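Local coordinates for thioredoxin (Thermosipho africanus, PDB 6MOS), which probably acts as a thiol-disulfide oxidoreductase of the thioredoxin family, exchanging electrons with partner proteins through a pair of redox-active cysteines, at residues I30-N35 with P46-I51; K92-N97 with I104-R109. One frame throughout, in Å; residues are numbered along the deposited sequence.

Contact 1: residues I30-N35 with P46-I51; sequences IEYFKN and PKIQTI
I48 of helix 39-55 lays its branched side chain on two residues of strand 29-34, giving one branch to each. Its CG2 methyl rests over one face of the Y32 ring, 4.0 Å from the centroid and 17° off the ring normal, a CH-pi contact displaced toward the CD1-CE1 rim. Its CG1 meets I30 CG2 tip to tip at 4.1 Å. With CG1 anti to the backbone N (chi1 -169°), that branch turns to I30, and CG2, lying between the backbone N and the carbonyl carbon, turns to Y32. Beta branching suits I30 in the strand, while I48 serves the helix by its two apolar branches; a tyrosine can offer its ring to the core while its OH bonds to the backbone O of C41.

This packed side contrasts with the outer face of the helix, where P46, K47, Q49 and T50 are exposed. There T50 OG1 donates to P46 O at 3.2 Å, so the hydroxyl is satisfied by its own helix; T50 N reaches the same oxygen from the opposite face of the carbonyl plane. Strand 29-34, helix 39-55 and strand 58-63 form the beta-alpha-beta unit of the thioredoxin fold, whose helix begins near the C38-C41 disulfide.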
loop_
_atom_site.group_PDB
_atom_site.type_symbol
_atom_site.label_atom_id
_atom_site.label_comp_id
_atom_site.label_asym_id
_atom_site.label_seq_id
_atom_site.Cartn_x
_atom_site.Cartn_y
_atom_site.Cartn_z
ATOM N N ILE A 30 -1.444 5.562 -1.900
ATOM C CA ILE A 30 -1.193 4.222 -1.386
ATOM C C ILE A 30 -2.278 3.296 -1.909
ATOM O O ILE A 30 -3.468 3.607 -1.805
ATOM C CB ILE A 30 -1.167 4.200 0.149
ATOM C CG1 ILE A 30 -0.051 5.119 0.666
ATOM C CG2 ILE A 30 -1.051 2.748 0.658
ATOM C CD1 ILE A 30 -0.073 5.324 2.169
ATOM N N GLU A 31 -1.869 2.160 -2.465
ATOM C CA GLU A 31 -2.790 1.101 -2.860
ATOM C C GLU A 31 -2.534 -0.093 -1.953
ATOM O O GLU A 31 -1.400 -0.568 -1.866
ATOM C CB GLU A 31 -2.612 0.738 -4.332
ATOM C CG GLU A 31 -3.228 1.848 -5.236
ATOM C CD GLU A 31 -3.157 1.566 -6.729
ATOM O OE1 GLU A 31 -2.463 0.629 -7.126
ATOM O OE2 GLU A 31 -3.790 2.319 -7.528
ATOM N N TYR A 32 -3.580 -0.549 -1.264
ATOM C CA TYR A 32 -3.481 -1.619 -0.272
ATOM C C TYR A 32 -4.306 -2.790 -0.783
ATOM O O TYR A 32 -5.529 -2.682 -0.877
ATOM C CB TYR A 32 -4.000 -1.138 1.077
ATOM C CG TYR A 32 -3.870 -2.153 2.183
ATOM C CD1 TYR A 32 -2.642 -2.408 2.754
ATOM C CD2 TYR A 32 -4.980 -2.835 2.662
ATOM C CE1 TYR A 32 -2.512 -3.344 3.761
ATOM C CE2 TYR A 32 -4.863 -3.781 3.678
ATOM C CZ TYR A 32 -3.623 -4.026 4.219
ATOM O OH TYR A 32 -3.480 -4.954 5.238
ATOM N N PHE A 33 -3.649 -3.900 -1.108
ATOM C CA PHE A 33 -4.317 -5.073 -1.667
ATOM C C PHE A 33 -4.550 -6.094 -0.565
ATOM O O PHE A 33 -3.617 -6.451 0.162
ATOM C CB PHE A 33 -3.502 -5.696 -2.800
ATOM C CG PHE A 33 -3.271 -4.763 -3.965
ATOM C CD1 PHE A 33 -2.203 -3.874 -3.957
ATOM C CD2 PHE A 33 -4.119 -4.781 -5.062
ATOM C CE1 PHE A 33 -1.982 -3.010 -5.031
ATOM C CE2 PHE A 33 -3.911 -3.921 -6.142
ATOM C CZ PHE A 33 -2.847 -3.035 -6.125
ATOM N N LYS A 34 -5.791 -6.559 -0.439
ATOM C CA LYS A 34 -6.152 -7.420 0.678
ATOM C C LYS A 34 -7.203 -8.423 0.223
ATOM O O LYS A 34 -7.720 -8.360 -0.893
ATOM C CB LYS A 34 -6.658 -6.587 1.873
ATOM C CG LYS A 34 -7.864 -5.657 1.576
ATOM C CD LYS A 34 -9.207 -6.402 1.725
ATOM C CE LYS A 34 -10.404 -5.479 1.544
ATOM N NZ LYS A 34 -11.656 -6.195 1.947
ATOM N N ASN A 35 -7.506 -9.369 1.105
ATOM C CA ASN A 35 -8.781 -10.059 1.031
ATOM C C ASN A 35 -9.286 -10.238 2.454
ATOM O O ASN A 35 -8.569 -9.981 3.429
ATOM C CB ASN A 35 -8.676 -11.364 0.236
ATOM C CG ASN A 35 -7.918 -12.436 0.956
ATOM O OD1 ASN A 35 -8.178 -12.734 2.118
ATOM N ND2 ASN A 35 -6.975 -13.041 0.252
ATOM N N PRO A 46 -5.872 -0.951 9.619
ATOM C CA PRO A 46 -6.008 0.325 10.340
ATOM C C PRO A 46 -4.698 1.081 10.465
ATOM O O PRO A 46 -4.705 2.319 10.466
ATOM C CB PRO A 46 -6.566 -0.097 11.705
ATOM C CG PRO A 46 -6.193 -1.511 11.848
ATOM C CD PRO A 46 -6.228 -2.095 10.479
ATOM N N LYS A 47 -3.570 0.377 10.553
ATOM C CA LYS A 47 -2.283 1.057 10.580
ATOM C C LYS A 47 -2.034 1.786 9.270
ATOM O O LYS A 47 -1.658 2.963 9.265
ATOM C CB LYS A 47 -1.160 0.057 10.845
ATOM C CG LYS A 47 -1.358 -0.852 12.054
ATOM C CD LYS A 47 -0.177 -1.814 12.175
ATOM C CE LYS A 47 -0.344 -2.821 13.311
ATOM N NZ LYS A 47 -0.133 -2.193 14.646
ATOM N N ILE A 48 -2.225 1.094 8.144
ATOM C CA ILE A 48 -1.921 1.718 6.861
ATOM C C ILE A 48 -2.874 2.876 6.605
ATOM O O ILE A 48 -2.478 3.898 6.035
ATOM C CB ILE A 48 -1.934 0.673 5.725
ATOM C CG1 ILE A 48 -1.346 1.265 4.439
ATOM C CG2 ILE A 48 -3.326 0.131 5.453
ATOM C CD1 ILE A 48 0.155 1.520 4.525
ATOM N N GLN A 49 -4.121 2.761 7.061
ATOM C CA GLN A 49 -5.062 3.869 6.924
ATOM C C GLN A 49 -4.622 5.070 7.747
ATOM O O GLN A 49 -4.716 6.216 7.289
ATOM C CB GLN A 49 -6.455 3.416 7.345
ATOM C CG GLN A 49 -7.080 2.462 6.367
ATOM C CD GLN A 49 -8.536 2.201 6.668
ATOM O OE1 GLN A 49 -9.362 2.140 5.759
ATOM N NE2 GLN A 49 -8.860 2.041 7.951
ATOM N N THR A 50 -4.138 4.827 8.962
ATOM C CA THR A 50 -3.666 5.920 9.798
ATOM C C THR A 50 -2.439 6.578 9.188
ATOM O O THR A 50 -2.345 7.810 9.155
ATOM C CB THR A 50 -3.379 5.393 11.202
ATOM O OG1 THR A 50 -4.623 5.145 11.873
ATOM C CG2 THR A 50 -2.546 6.389 11.998
ATOM N N ILE A 51 -1.504 5.768 8.682
ATOM C CA ILE A 51 -0.336 6.293 7.974
ATOM C C ILE A 51 -0.768 7.242 6.865
ATOM O O ILE A 51 -0.213 8.337 6.705
ATOM C CB ILE A 51 0.509 5.135 7.413
ATOM C CG1 ILE A 51 1.142 4.336 8.550
ATOM C CG2 ILE A 51 1.583 5.645 6.466
ATOM C CD1 ILE A 51 1.546 2.936 8.133
#

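Contact 2: residues K92-N97 with I104-R109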
loop_
_atom_site.group_PDB
_atom_site.type_symbol
_atom_site.label_atom_id
_atom_site.label_comp_id
_atom_site.label_asym_id
_atom_site.label_seq_id
_atom_site.Cartn_x
_atom_site.Cartn_y
_atom_site.Cartn_z
ATOM N N LYS A 92 7.372 2.219 -4.906
ATOM C CA LYS A 92 7.848 1.076 -4.139
ATOM C C LYS A 92 6.698 0.108 -3.923
ATOM O O LYS A 92 5.571 0.530 -3.652
ATOM C CB LYS A 92 8.422 1.525 -2.786
ATOM C CG LYS A 92 9.241 0.462 -2.067
ATOM C CD LYS A 92 10.649 0.382 -2.638
ATOM C CE LYS A 92 11.605 -0.217 -1.622
ATOM N NZ LYS A 92 11.093 -1.516 -1.088
ATOM N N ARG A 93 6.985 -1.184 -4.056
ATOM C CA ARG A 93 6.018 -2.234 -3.796
ATOM C C ARG A 93 6.492 -3.051 -2.600
ATOM O O ARG A 93 7.692 -3.333 -2.463
ATOM C CB ARG A 93 5.829 -3.117 -5.040
ATOM C CG ARG A 93 4.815 -4.234 -4.886
ATOM C CD ARG A 93 4.693 -5.052 -6.164
ATOM N NE ARG A 93 4.212 -4.259 -7.286
ATOM C CZ ARG A 93 3.447 -4.747 -8.262
ATOM N NH1 ARG A 93 3.083 -6.023 -8.235
ATOM N NH2 ARG A 93 3.034 -3.960 -9.246
ATOM N N PHE A 94 5.559 -3.389 -1.712
ATOM C CA PHE A 94 5.836 -4.246 -0.561
ATOM C C PHE A 94 4.957 -5.484 -0.660
ATOM O O PHE A 94 3.732 -5.375 -0.667
ATOM C CB PHE A 94 5.556 -3.522 0.758
ATOM C CG PHE A 94 6.292 -2.227 0.922
ATOM C CD1 PHE A 94 5.784 -1.049 0.391
ATOM C CD2 PHE A 94 7.482 -2.174 1.631
ATOM C CE1 PHE A 94 6.458 0.155 0.552
ATOM C CE2 PHE A 94 8.158 -0.964 1.799
ATOM C CZ PHE A 94 7.648 0.193 1.258
ATOM N N ALA A 95 5.571 -6.660 -0.723
ATOM C CA ALA A 95 4.791 -7.891 -0.712
ATOM C C ALA A 95 5.634 -8.976 -0.060
ATOM O O ALA A 95 6.855 -8.844 0.058
ATOM C CB ALA A 95 4.374 -8.315 -2.119
ATOM N N ARG A 96 4.960 -10.034 0.382
ATOM C CA ARG A 96 5.597 -11.244 0.912
ATOM C C ARG A 96 6.222 -11.042 2.286
ATOM O O ARG A 96 5.764 -11.643 3.265
ATOM C CB ARG A 96 6.654 -11.777 -0.062
ATOM C CG ARG A 96 6.074 -12.520 -1.254
ATOM C CD ARG A 96 7.147 -12.917 -2.255
ATOM N NE ARG A 96 6.577 -13.574 -3.432
ATOM C CZ ARG A 96 6.046 -12.930 -4.469
ATOM N NH1 ARG A 96 6.003 -11.600 -4.482
ATOM N NH2 ARG A 96 5.551 -13.616 -5.496
ATOM N N ASN A 97 7.276 -10.231 2.385
ATOM C CA ASN A 97 7.972 -10.058 3.664
ATOM C C ASN A 97 8.319 -8.585 3.847
ATOM O O ASN A 97 9.299 -8.092 3.277
ATOM C CB ASN A 97 9.219 -10.930 3.753
ATOM C CG ASN A 97 9.495 -11.406 5.172
ATOM O OD1 ASN A 97 8.620 -11.357 6.041
ATOM N ND2 ASN A 97 10.716 -11.868 5.416
ATOM N N ILE A 104 6.287 3.224 6.254
ATOM C CA ILE A 104 6.421 4.587 6.760
ATOM C C ILE A 104 7.764 5.171 6.353
ATOM O O ILE A 104 7.854 6.334 5.929
ATOM C CB ILE A 104 6.233 4.620 8.287
ATOM C CG1 ILE A 104 4.806 4.211 8.651
ATOM C CG2 ILE A 104 6.535 6.021 8.823
ATOM C CD1 ILE A 104 4.605 3.936 10.128
ATOM N N ASN A 105 8.829 4.373 6.470
ATOM C CA ASN A 105 10.161 4.871 6.154
ATOM C C ASN A 105 10.267 5.279 4.690
ATOM O O ASN A 105 10.887 6.299 4.369
ATOM C CB ASN A 105 11.204 3.815 6.499
ATOM C CG ASN A 105 12.534 4.421 6.844
ATOM O OD1 ASN A 105 13.507 4.269 6.101
ATOM N ND2 ASN A 105 12.587 5.131 7.971
ATOM N N THR A 106 9.663 4.500 3.786
ATOM C CA THR A 106 9.721 4.839 2.367
ATOM C C THR A 106 8.941 6.113 2.081
ATOM O O THR A 106 9.397 6.967 1.308
ATOM C CB THR A 106 9.188 3.678 1.518
ATOM O OG1 THR A 106 10.042 2.538 1.673
ATOM C CG2 THR A 106 9.131 4.059 0.048
ATOM N N ILE A 107 7.766 6.261 2.701
ATOM C CA ILE A 107 6.975 7.470 2.502
ATOM C C ILE A 107 7.745 8.688 2.994
ATOM O O ILE A 107 7.791 9.726 2.323
ATOM C CB ILE A 107 5.605 7.335 3.195
ATOM C CG1 ILE A 107 4.810 6.194 2.570
ATOM C CG2 ILE A 107 4.824 8.630 3.108
ATOM C CD1 ILE A 107 3.392 6.038 3.122
ATOM N N GLU A 108 8.400 8.569 4.153
ATOM C CA GLU A 108 9.142 9.709 4.687
ATOM C C GLU A 108 10.346 10.050 3.820
ATOM O O GLU A 108 10.569 11.227 3.498
ATOM C CB GLU A 108 9.565 9.432 6.129
ATOM C CG GLU A 108 8.438 9.692 7.106
ATOM C CD GLU A 108 8.866 9.619 8.555
ATOM O OE1 GLU A 108 9.872 8.938 8.849
ATOM O OE2 GLU A 108 8.190 10.247 9.402
ATOM N N ARG A 109 11.117 9.042 3.409
ATOM C CA ARG A 109 12.272 9.304 2.555
ATOM C C ARG A 109 11.852 9.926 1.232
ATOM O O ARG A 109 12.499 10.863 0.746
ATOM C CB ARG A 109 13.058 8.016 2.306
ATOM C CG ARG A 109 13.744 7.429 3.532
ATOM C CD ARG A 109 14.984 6.633 3.143
ATOM N NE ARG A 109 14.796 5.892 1.898
ATOM C CZ ARG A 109 14.228 4.692 1.818
ATOM N NH1 ARG A 109 13.781 4.095 2.914
ATOM N NH2 ARG A 109 14.100 4.095 0.637
#
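T106 meets both K92 and F94, two residues of strand 89-95 whose side chains lie on the same side of the strand, and it gives each a different branch. The apolar part of the contact runs through its methyl. T106 CG2 sits 3.9 Å from K92 CB, the lysine chain running roughly perpendicular to the threonine's, so the lysine contributes the aliphatic base of its chain. K92 is bent at chi2 (80°) and again at chi4; a long, flexible residue suits this exposed margin because its first carbons can pack while the ammonium lies beyond them.

The aromatic part is an edge contact. F94 and T106 point at each other from strand and helix, and F94 CZ comes within 3.4 Å of T106 OG1. T106 CB lies in the plane of the ring, 3.8 Å from F94 CZ, so the phenylalanine presents its rim to the helix; V103 and E102 of the same helix also touch it. Here the C-terminal helix 100-115 packs against the edge strand of the central sheet, the closing beta-beta-alpha element of the thioredoxin fold.

The polar bonds of T106, N105 and R109 described here are made within helix 100-115. T106 OG1, anti to its own carbonyl carbon (chi1 -64°), is hydrogen-bonded to E102 O one turn earlier, which lets a threonine be buried beside a phenylalanine edge. A glycine here would probably open a gap beside K92 CB and F94 CZ and leave E102 O without the threonine hydroxyl. One turn of helix separates N105 from R109, whose NH1 donates to N105 OD1 at 3.2 Å with an N-H...O angle of 143°. The amide oxygen lies in the guanidinium plane. K92 NZ and R109 NH2, both probably positive, stand 6.6 Å apart and would if anything repel weakly.

In the fold
From the N terminus, strand 29-34 leads through the C38-C41 region into helix 39-55, which folds back on it to close contact 1. The chain then adds strand 58-63, helix 69-73 and the antiparallel strands 81-86 and 89-95 before helix 100-115 turns back on the last strand, closing contact 2. The two loops follow in series, neither nested nor crossed, with centres about 12 Å apart. Contact 1 belongs to the parallel half of the sheet and contact 2 to its antiparallel edge. Their helices meet directly, I51 CD1 lying 3.5 Å from I104 CG1, and I107 also reaches I30, joining the two units over the shared sheet.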